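Local coordinates for enterocine A immunity protein (Enterococcus faecium, PDB 2BL8) that protects the bacterium that makes the pediocin-like bacteriocin enterocin A against the antimicrobial action of that peptide, at residues 10-15 and 71-76; 25-30 and 56-61; 49-54 and 78-83. One frame throughout, in Å; residues are numbered along the deposited sequence.

Contact 1: residues 10-15 and 71-76; sequences HELYND and EYQEEL
Asp15 and Gln73 make the polar end of this contact. Gln73 NE2 donates a hydrogen bond to Asp15 OD2 at 2.9 Å, with an N-H...O angle of 144°. The bond is therefore bent. It reaches the carboxylate on its anti side, and the two flat groups stand almost perpendicular. Gln73 gets there on a chain extended beyond CG. Its other amide atom, OE1, accepts from Thr70 N just ahead of the helix, so both ends of the amide are held and its rotation is fixed. The second carboxylate oxygen, Asp15 OD1, lies at the edge of the Tyr72 ring, in its plane, 3.8 Å from Tyr72 CE2. The carboxylate thus sits between an amide N-H and the C-H rim of a ring. Asp15 CG is anti to the backbone N (chi1 -165°), which carries the acid out to both partners.

The backbones belong to helices 5-17 and 71-84, the first and last of an antiparallel four-helix bundle. Their short segments run at 157° to each other, with axes 10.1 Å apart.

Beyond the polar pair, toward the N-terminal end of segment 10-15, the contact turns apolar. Leu12 crosses Gln73 at about a right angle, and Leu12 CD1 rests 4.0 Å from Gln73 CB. The same methyl is 4.1 Å from Leu76 CD1. Leu76 CD1 also reaches the backbone of the facing helix, 3.9 Å from Leu12 CA. Within its own helix this methyl lies over one face of the Tyr72 ring, toward the rim. Leu76 CD2 meets Glu11 OE1 at 3.9 Å. Glu11 OE2 has a weak hydrogen bond from Gln7. On the inner side Leu12 touches Leu31 of helix 25-38.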
loop_
_atom_site.group_PDB
_atom_site.type_symbol
_atom_site.label_atom_id
_atom_site.label_comp_id
_atom_site.label_asym_id
_atom_site.label_seq_id
_atom_site.Cartn_x
_atom_site.Cartn_y
_atom_site.Cartn_z
ATOM N N HIS A 10 -0.590 2.412 9.197
ATOM C CA HIS A 10 -1.253 2.118 10.462
ATOM C C HIS A 10 -2.766 2.119 10.256
ATOM O O HIS A 10 -3.462 1.225 10.733
ATOM C CB HIS A 10 -0.860 3.165 11.512
ATOM C CG HIS A 10 -1.200 2.775 12.917
ATOM N ND1 HIS A 10 -0.691 3.439 14.014
ATOM C CD2 HIS A 10 -1.992 1.793 13.409
ATOM C CE1 HIS A 10 -1.151 2.881 15.119
ATOM N NE2 HIS A 10 -1.944 1.878 14.779
ATOM N N GLU A 11 -3.270 3.112 9.533
ATOM C CA GLU A 11 -4.705 3.205 9.281
ATOM C C GLU A 11 -5.225 2.061 8.414
ATOM O O GLU A 11 -6.309 1.534 8.660
ATOM C CB GLU A 11 -5.040 4.551 8.636
ATOM C CG GLU A 11 -4.733 5.745 9.532
ATOM C CD GLU A 11 -4.979 7.082 8.856
ATOM O OE1 GLU A 11 -4.818 7.170 7.620
ATOM O OE2 GLU A 11 -5.318 8.052 9.564
ATOM N N LEU A 12 -4.451 1.673 7.407
ATOM C CA LEU A 12 -4.861 0.586 6.524
ATOM C C LEU A 12 -4.870 -0.722 7.318
ATOM O O LEU A 12 -5.791 -1.532 7.190
ATOM C CB LEU A 12 -3.906 0.485 5.328
ATOM C CG LEU A 12 -4.235 -0.525 4.223
ATOM C CD1 LEU A 12 -5.607 -0.222 3.631
ATOM C CD2 LEU A 12 -3.166 -0.455 3.141
ATOM N N TYR A 13 -3.854 -0.912 8.154
ATOM C CA TYR A 13 -3.750 -2.117 8.970
ATOM C C TYR A 13 -4.959 -2.236 9.892
ATOM O O TYR A 13 -5.621 -3.273 9.938
ATOM C CB TYR A 13 -2.481 -2.082 9.826
ATOM C CG TYR A 13 -2.301 -3.319 10.683
ATOM C CD1 TYR A 13 -1.436 -4.339 10.295
ATOM C CD2 TYR A 13 -3.036 -3.490 11.857
ATOM C CE1 TYR A 13 -1.306 -5.504 11.052
ATOM C CE2 TYR A 13 -2.917 -4.651 12.618
ATOM C CZ TYR A 13 -2.049 -5.653 12.208
ATOM O OH TYR A 13 -1.927 -6.805 12.954
ATOM N N ASN A 14 -5.234 -1.166 10.633
ATOM C CA ASN A 14 -6.349 -1.152 11.572
ATOM C C ASN A 14 -7.699 -1.350 10.908
ATOM O O ASN A 14 -8.554 -2.059 11.436
ATOM C CB ASN A 14 -6.349 0.155 12.370
ATOM C CG ASN A 14 -5.334 0.145 13.496
ATOM O OD1 ASN A 14 -4.439 -0.700 13.534
ATOM N ND2 ASN A 14 -5.465 1.090 14.419
ATOM N N ASP A 15 -7.899 -0.733 9.748
ATOM C CA ASP A 15 -9.177 -0.869 9.059
ATOM C C ASP A 15 -9.422 -2.311 8.621
ATOM O O ASP A 15 -10.533 -2.827 8.738
ATOM C CB ASP A 15 -9.232 0.046 7.835
ATOM C CG ASP A 15 -10.644 0.218 7.315
ATOM O OD1 ASP A 15 -11.438 0.896 7.996
ATOM O OD2 ASP A 15 -10.963 -0.333 6.241
ATOM N N GLU A 71 -13.734 0.748 -0.916
ATOM C CA GLU A 71 -13.425 2.004 -1.592
ATOM C C GLU A 71 -12.459 2.839 -0.747
ATOM O O GLU A 71 -11.514 3.433 -1.266
ATOM C CB GLU A 71 -14.714 2.792 -1.834
ATOM C CG GLU A 71 -14.546 4.063 -2.646
ATOM C CD GLU A 71 -15.125 3.941 -4.042
ATOM O OE1 GLU A 71 -16.300 3.536 -4.159
ATOM O OE2 GLU A 71 -14.411 4.257 -5.019
ATOM N N TYR A 72 -12.700 2.871 0.559
ATOM C CA TYR A 72 -11.857 3.628 1.477
ATOM C C TYR A 72 -10.441 3.054 1.551
ATOM O O TYR A 72 -9.462 3.802 1.547
ATOM C CB TYR A 72 -12.501 3.643 2.867
ATOM C CG TYR A 72 -11.633 4.234 3.955
ATOM C CD1 TYR A 72 -11.103 5.520 3.836
ATOM C CD2 TYR A 72 -11.338 3.502 5.104
ATOM C CE1 TYR A 72 -10.296 6.059 4.837
ATOM C CE2 TYR A 72 -10.535 4.033 6.108
ATOM C CZ TYR A 72 -10.019 5.306 5.969
ATOM O OH TYR A 72 -9.220 5.819 6.962
ATOM N N GLN A 73 -10.333 1.730 1.622
ATOM C CA GLN A 73 -9.025 1.082 1.672
ATOM C C GLN A 73 -8.249 1.371 0.385
ATOM O O GLN A 73 -7.039 1.594 0.423
ATOM C CB GLN A 73 -9.189 -0.427 1.881
ATOM C CG GLN A 73 -9.703 -0.784 3.272
ATOM C CD GLN A 73 -10.088 -2.244 3.412
ATOM O OE1 GLN A 73 -10.177 -2.973 2.426
ATOM N NE2 GLN A 73 -10.333 -2.674 4.645
ATOM N N GLU A 74 -8.951 1.380 -0.749
ATOM C CA GLU A 74 -8.336 1.666 -2.045
ATOM C C GLU A 74 -7.789 3.081 -2.044
ATOM O O GLU A 74 -6.724 3.352 -2.610
ATOM C CB GLU A 74 -9.360 1.521 -3.175
ATOM C CG GLU A 74 -9.748 0.090 -3.489
ATOM C CD GLU A 74 -10.910 -0.006 -4.467
ATOM O OE1 GLU A 74 -11.362 1.042 -4.978
ATOM O OE2 GLU A 74 -11.370 -1.138 -4.723
ATOM N N GLU A 75 -8.531 3.981 -1.409
ATOM C CA GLU A 75 -8.134 5.374 -1.301
ATOM C C GLU A 75 -6.886 5.512 -0.432
ATOM O O GLU A 75 -5.996 6.308 -0.738
ATOM C CB GLU A 75 -9.306 6.195 -0.754
ATOM C CG GLU A 75 -10.395 6.375 -1.813
ATOM C CD GLU A 75 -11.780 6.599 -1.246
ATOM O OE1 GLU A 75 -11.907 6.906 -0.043
ATOM O OE2 GLU A 75 -12.751 6.471 -2.025
ATOM N N LEU A 76 -6.807 4.733 0.641
ATOM C CA LEU A 76 -5.627 4.774 1.493
ATOM C C LEU A 76 -4.417 4.262 0.707
ATOM O O LEU A 76 -3.333 4.834 0.789
ATOM C CB LEU A 76 -5.823 3.919 2.744
ATOM C CG LEU A 76 -6.828 4.464 3.761
ATOM C CD1 LEU A 76 -6.992 3.461 4.898
ATOM C CD2 LEU A 76 -6.350 5.814 4.282
#

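Contact 2: residues 25-30 and 56-61; sequences SDILEV and NYLYFT
Val30 and Tyr57 form the CH-pi part of the contact. Val30 CG2 sits over one face of the ring, 4.0 Å from the Tyr57 centroid and 29° off the normal. It is nearest the rim, at 3.6 Å from Tyr57 CE2. Thr61 OG1 lies over the opposite face, toward the rim. The ring reaches across because Tyr57 CG is anti to the backbone N (chi1 170°).

The apolar contacts centre on Ile27. Its two branches divide the work. Ile27 CG2 meets Leu58 CD2 at 3.8 Å, the side chains crossing at about a right angle. Ile27 CG1 lies 4.0 Å from Thr61 CG2 and 4.1 Å from Tyr57 CE2. Ile27 CA is at the ring edge.

The Thr61 hydroxyl bonds within its own helix. Thr61 OG1 donates to Tyr57 O at 2.7 Å, from above the carbonyl plane, and that oxygen also accepts from Thr61 N. Tyr57 OH lies 3.4 Å from Asp26 CB.

The segments belong to antiparallel helices 25-38 and 48-64 of the four-helix bundle. Between them the chemistry is apolar and aromatic. It implies a partly buried pairing held by van der Waals and CH-pi contact, with the threonine hydroxyl satisfied locally and its methyl turned to Ile27.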
loop_
_atom_site.group_PDB
_atom_site.type_symbol
_atom_site.label_atom_id
_atom_site.label_comp_id
_atom_site.label_asym_id
_atom_site.label_seq_id
_atom_site.Cartn_x
_atom_site.Cartn_y
_atom_site.Cartn_z
ATOM N N SER A 25 -4.792 -12.245 6.551
ATOM C CA SER A 25 -3.696 -12.497 7.483
ATOM C C SER A 25 -2.325 -12.144 6.920
ATOM O O SER A 25 -1.524 -11.494 7.591
ATOM C CB SER A 25 -3.701 -13.962 7.923
ATOM O OG SER A 25 -3.574 -14.826 6.807
ATOM N N ASP A 26 -2.051 -12.578 5.693
ATOM C CA ASP A 26 -0.766 -12.302 5.066
ATOM C C ASP A 26 -0.564 -10.809 4.851
ATOM O O ASP A 26 0.514 -10.277 5.115
ATOM C CB ASP A 26 -0.653 -13.041 3.730
ATOM C CG ASP A 26 -0.637 -14.548 3.898
ATOM O OD1 ASP A 26 0.214 -15.052 4.662
ATOM O OD2 ASP A 26 -1.472 -15.230 3.266
ATOM N N ILE A 27 -1.607 -10.141 4.371
ATOM C CA ILE A 27 -1.558 -8.704 4.124
ATOM C C ILE A 27 -1.264 -7.935 5.412
ATOM O O ILE A 27 -0.469 -6.995 5.416
ATOM C CB ILE A 27 -2.898 -8.207 3.520
ATOM C CG1 ILE A 27 -3.023 -8.687 2.074
ATOM C CG2 ILE A 27 -2.994 -6.690 3.606
ATOM C CD1 ILE A 27 -4.401 -8.479 1.481
ATOM N N LEU A 28 -1.899 -8.335 6.508
ATOM C CA LEU A 28 -1.676 -7.662 7.783
ATOM C C LEU A 28 -0.236 -7.866 8.253
ATOM O O LEU A 28 0.385 -6.952 8.797
ATOM C CB LEU A 28 -2.651 -8.186 8.841
ATOM C CG LEU A 28 -4.133 -7.862 8.630
ATOM C CD1 LEU A 28 -4.957 -8.535 9.713
ATOM C CD2 LEU A 28 -4.347 -6.354 8.671
ATOM N N GLU A 29 0.293 -9.066 8.037
ATOM C CA GLU A 29 1.658 -9.379 8.439
ATOM C C GLU A 29 2.642 -8.486 7.690
ATOM O O GLU A 29 3.596 -7.966 8.271
ATOM C CB GLU A 29 1.965 -10.851 8.155
ATOM C CG GLU A 29 3.356 -11.296 8.578
ATOM C CD GLU A 29 3.556 -12.789 8.415
ATOM O OE1 GLU A 29 2.735 -13.556 8.963
ATOM O OE2 GLU A 29 4.530 -13.196 7.744
ATOM N N VAL A 30 2.403 -8.308 6.395
ATOM C CA VAL A 30 3.269 -7.469 5.580
ATOM C C VAL A 30 3.161 -6.009 6.012
ATOM O O VAL A 30 4.169 -5.315 6.133
ATOM C CB VAL A 30 2.917 -7.591 4.083
ATOM C CG1 VAL A 30 3.670 -6.543 3.287
ATOM C CG2 VAL A 30 3.293 -8.982 3.581
ATOM N N ASN A 56 2.825 -2.903 -4.798
ATOM C CA ASN A 56 2.895 -3.982 -5.791
ATOM C C ASN A 56 2.283 -5.243 -5.173
ATOM O O ASN A 56 1.466 -5.933 -5.789
ATOM C CB ASN A 56 4.347 -4.323 -6.138
ATOM C CG ASN A 56 5.012 -3.316 -7.052
ATOM O OD1 ASN A 56 6.228 -3.380 -7.249
ATOM N ND2 ASN A 56 4.239 -2.399 -7.620
ATOM N N TYR A 57 2.718 -5.554 -3.957
ATOM C CA TYR A 57 2.244 -6.731 -3.238
ATOM C C TYR A 57 0.735 -6.709 -2.986
ATOM O O TYR A 57 0.044 -7.710 -3.191
ATOM C CB TYR A 57 2.978 -6.852 -1.898
ATOM C CG TYR A 57 2.393 -7.895 -0.976
ATOM C CD1 TYR A 57 2.674 -9.250 -1.148
ATOM C CD2 TYR A 57 1.516 -7.528 0.041
ATOM C CE1 TYR A 57 2.091 -10.215 -0.324
ATOM C CE2 TYR A 57 0.929 -8.479 0.863
ATOM C CZ TYR A 57 1.218 -9.818 0.677
ATOM O OH TYR A 57 0.624 -10.753 1.496
ATOM N N LEU A 58 0.221 -5.566 -2.544
ATOM C CA LEU A 58 -1.201 -5.462 -2.247
ATOM C C LEU A 58 -2.076 -5.783 -3.455
ATOM O O LEU A 58 -3.031 -6.555 -3.347
ATOM C CB LEU A 58 -1.528 -4.063 -1.704
ATOM C CG LEU A 58 -0.919 -3.765 -0.324
ATOM C CD1 LEU A 58 -1.196 -2.322 0.077
ATOM C CD2 LEU A 58 -1.499 -4.718 0.712
ATOM N N TYR A 59 -1.755 -5.208 -4.607
ATOM C CA TYR A 59 -2.563 -5.468 -5.794
ATOM C C TYR A 59 -2.348 -6.868 -6.345
ATOM O O TYR A 59 -3.283 -7.490 -6.847
ATOM C CB TYR A 59 -2.278 -4.417 -6.867
ATOM C CG TYR A 59 -2.892 -3.077 -6.552
ATOM C CD1 TYR A 59 -4.280 -2.910 -6.522
ATOM C CD2 TYR A 59 -2.090 -1.974 -6.258
ATOM C CE1 TYR A 59 -4.850 -1.670 -6.204
ATOM C CE2 TYR A 59 -2.649 -0.737 -5.940
ATOM C CZ TYR A 59 -4.026 -0.593 -5.915
ATOM O OH TYR A 59 -4.569 0.637 -5.607
ATOM N N PHE A 60 -1.120 -7.367 -6.254
ATOM C CA PHE A 60 -0.836 -8.710 -6.732
ATOM C C PHE A 60 -1.595 -9.716 -5.869
ATOM O O PHE A 60 -2.241 -10.634 -6.377
ATOM C CB PHE A 60 0.661 -9.010 -6.648
ATOM C CG PHE A 60 0.989 -10.461 -6.841
ATOM C CD1 PHE A 60 0.860 -11.056 -8.090
ATOM C CD2 PHE A 60 1.378 -11.247 -5.761
ATOM C CE1 PHE A 60 1.111 -12.414 -8.264
ATOM C CE2 PHE A 60 1.631 -12.605 -5.923
ATOM C CZ PHE A 60 1.496 -13.190 -7.179
ATOM N N THR A 61 -1.504 -9.538 -4.557
ATOM C CA THR A 61 -2.164 -10.432 -3.616
ATOM C C THR A 61 -3.676 -10.389 -3.787
ATOM O O THR A 61 -4.340 -11.419 -3.747
ATOM C CB THR A 61 -1.812 -10.052 -2.169
ATOM O OG1 THR A 61 -0.391 -10.109 -2.001
ATOM C CG2 THR A 61 -2.470 -11.009 -1.187
#

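Contact 3: residues 49-54 and 78-83; sequences PLINRL and RNLSEI
The segments 49-54 and 78-83 run nearly antiparallel, at 151° between their directions, with axes 9.2 Å apart at closest approach. Leu80 is the side chain that both main partners meet. It enters between Ile51 and Leu54, which lie three residues apart on helix 48-64.

Ile51 uses its short branch. Ile51 CG2 is 3.7 Å from Leu80 CG and 3.5 Å from Leu80 O, so the methyl rests against the side chain and the backbone of the facing helix. With chi1 at -69°, CG2 stands anti to the backbone N, while CG1 lies beside that N and takes the longer branch another way. That branch ends in Ile51 CD1, which reaches Ile83 CG2 at 4.3 Å. The two branches thus reach Leu80 and Ile83, about one turn apart on helix 71-84. Ile51 CG2 also passes 4.3 Å from Ser81 CA.

Leu54 meets Leu80 methyl to methyl. Leu54 CD2 and Leu80 CD2 are 3.6 Å apart, and the side chains cross at about a right angle. For both leucines CG is anti to the backbone N, and both are buried. The side chains that meet are aliphatic; the Ile51 methyl also touches a carbonyl oxygen.

Polar bonding lies at its margin, where Asn52 OD1 accepts from Arg85 NH2. Tyr97 of the C-terminal region touches Asn52 and Ser81 on this flank. On the bundle side helix 5-17 closes over the contact, with Ile8 against Leu80 and Ile83, Val9 against Leu80 and Ala5 against Ile51. Helix 25-38 adds Val30 and Leu31 against Leu54, so all four helices meet here.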
loop_
_atom_site.group_PDB
_atom_site.type_symbol
_atom_site.label_atom_id
_atom_site.label_comp_id
_atom_site.label_asym_id
_atom_site.label_seq_id
_atom_site.Cartn_x
_atom_site.Cartn_y
_atom_site.Cartn_z
ATOM N N PRO A 49 10.991 3.276 -2.031
ATOM C CA PRO A 49 11.149 1.927 -2.584
ATOM C C PRO A 49 10.323 0.897 -1.811
ATOM O O PRO A 49 9.692 0.012 -2.400
ATOM C CB PRO A 49 12.649 1.676 -2.452
ATOM C CG PRO A 49 13.231 3.048 -2.581
ATOM C CD PRO A 49 12.305 3.871 -1.724
ATOM N N LEU A 50 10.331 1.021 -0.488
ATOM C CA LEU A 50 9.595 0.100 0.366
ATOM C C LEU A 50 8.103 0.249 0.113
ATOM O O LEU A 50 7.381 -0.739 -0.007
ATOM C CB LEU A 50 9.898 0.380 1.838
ATOM C CG LEU A 50 9.227 -0.567 2.833
ATOM C CD1 LEU A 50 9.711 -1.986 2.577
ATOM C CD2 LEU A 50 9.545 -0.132 4.250
ATOM N N ILE A 51 7.654 1.494 0.036
ATOM C CA ILE A 51 6.248 1.781 -0.209
ATOM C C ILE A 51 5.799 1.167 -1.530
ATOM O O ILE A 51 4.744 0.536 -1.597
ATOM C CB ILE A 51 5.999 3.302 -0.243
ATOM C CG1 ILE A 51 6.192 3.881 1.161
ATOM C CG2 ILE A 51 4.597 3.603 -0.773
ATOM C CD1 ILE A 51 6.126 5.383 1.214
ATOM N N ASN A 52 6.595 1.339 -2.581
ATOM C CA ASN A 52 6.209 0.792 -3.874
ATOM C C ASN A 52 6.158 -0.730 -3.861
ATOM O O ASN A 52 5.270 -1.330 -4.472
ATOM C CB ASN A 52 7.150 1.268 -4.975
ATOM C CG ASN A 52 6.550 1.078 -6.346
ATOM O OD1 ASN A 52 5.532 1.685 -6.667
ATOM N ND2 ASN A 52 7.156 0.217 -7.152
ATOM N N ARG A 53 7.104 -1.361 -3.171
ATOM C CA ARG A 53 7.109 -2.814 -3.079
ATOM C C ARG A 53 5.827 -3.265 -2.381
ATOM O O ARG A 53 5.233 -4.285 -2.738
ATOM C CB ARG A 53 8.326 -3.301 -2.282
ATOM C CG ARG A 53 9.653 -3.105 -2.996
ATOM C CD ARG A 53 10.842 -3.551 -2.141
ATOM N NE ARG A 53 10.739 -4.940 -1.698
ATOM C CZ ARG A 53 10.105 -5.338 -0.598
ATOM N NH1 ARG A 53 9.508 -4.452 0.190
ATOM N NH2 ARG A 53 10.067 -6.625 -0.283
ATOM N N LEU A 54 5.409 -2.495 -1.385
ATOM C CA LEU A 54 4.204 -2.813 -0.633
ATOM C C LEU A 54 2.971 -2.715 -1.516
ATOM O O LEU A 54 2.117 -3.604 -1.500
ATOM C CB LEU A 54 4.055 -1.870 0.564
ATOM C CG LEU A 54 2.708 -1.956 1.291
ATOM C CD1 LEU A 54 2.475 -3.370 1.810
ATOM C CD2 LEU A 54 2.685 -0.958 2.431
ATOM N N ARG A 78 -3.959 4.415 -2.442
ATOM C CA ARG A 78 -3.634 5.460 -3.414
ATOM C C ARG A 78 -2.802 6.558 -2.755
ATOM O O ARG A 78 -1.800 7.014 -3.310
ATOM C CB ARG A 78 -4.925 6.067 -3.972
ATOM C CG ARG A 78 -4.725 7.223 -4.935
ATOM C CD ARG A 78 -6.066 7.816 -5.348
ATOM N NE ARG A 78 -6.721 8.502 -4.237
ATOM C CZ ARG A 78 -8.008 8.839 -4.217
ATOM N NH1 ARG A 78 -8.790 8.548 -5.249
ATOM N NH2 ARG A 78 -8.515 9.470 -3.166
ATOM N N ASN A 79 -3.223 6.982 -1.567
ATOM C CA ASN A 79 -2.518 8.026 -0.842
ATOM C C ASN A 79 -1.113 7.580 -0.446
ATOM O O ASN A 79 -0.174 8.380 -0.483
ATOM C CB ASN A 79 -3.328 8.445 0.391
ATOM C CG ASN A 79 -4.616 9.165 0.022
ATOM O OD1 ASN A 79 -5.430 9.492 0.885
ATOM N ND2 ASN A 79 -4.799 9.424 -1.271
ATOM N N LEU A 80 -0.960 6.307 -0.090
ATOM C CA LEU A 80 0.353 5.790 0.288
ATOM C C LEU A 80 1.323 5.903 -0.888
ATOM O O LEU A 80 2.458 6.352 -0.734
ATOM C CB LEU A 80 0.247 4.333 0.752
ATOM C CG LEU A 80 1.537 3.737 1.328
ATOM C CD1 LEU A 80 1.989 4.540 2.538
ATOM C CD2 LEU A 80 1.303 2.284 1.709
ATOM N N SER A 81 0.876 5.507 -2.073
ATOM C CA SER A 81 1.739 5.601 -3.234
ATOM C C SER A 81 2.073 7.060 -3.544
ATOM O O SER A 81 3.187 7.369 -3.974
ATOM C CB SER A 81 1.077 4.965 -4.449
ATOM O OG SER A 81 1.970 4.988 -5.541
ATOM N N GLU A 82 1.110 7.954 -3.334
ATOM C CA GLU A 82 1.347 9.374 -3.600
ATOM C C GLU A 82 2.491 9.885 -2.727
ATOM O O GLU A 82 3.312 10.696 -3.171
ATOM C CB GLU A 82 0.078 10.188 -3.339
ATOM C CG GLU A 82 -1.071 9.828 -4.266
ATOM C CD GLU A 82 -2.306 10.677 -4.032
ATOM O OE1 GLU A 82 -2.763 10.762 -2.873
ATOM O OE2 GLU A 82 -2.824 11.255 -5.009
ATOM N N ILE A 83 2.546 9.409 -1.488
ATOM C CA ILE A 83 3.615 9.808 -0.578
ATOM C C ILE A 83 4.946 9.290 -1.105
ATOM O O ILE A 83 5.956 9.993 -1.066
ATOM C CB ILE A 83 3.378 9.242 0.838
ATOM C CG1 ILE A 83 2.173 9.938 1.469
ATOM C CG2 ILE A 83 4.632 9.420 1.695
ATOM C CD1 ILE A 83 1.810 9.413 2.842
#

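Overall arrangement
From the N terminus the chain first enters helix 5-17, which is joined by helix 71-84 in contact 1, closing the longest loop. Helix 25-38 comes next and pairs with helix 48-64 in contact 2, a shorter loop nested inside the first. Contact 3 starts on helix 48-64 and closes on helix 71-84. It crosses both other contacts along the chain. Contacts 1 and 3 share helix 71-84, and contacts 2 and 3 share helix 48-64. The centres lie about 13 Å from one another. Leu12 touches Leu58, and Val30 touches Leu54, so contact 2 joins both others inside one four-helix bundle.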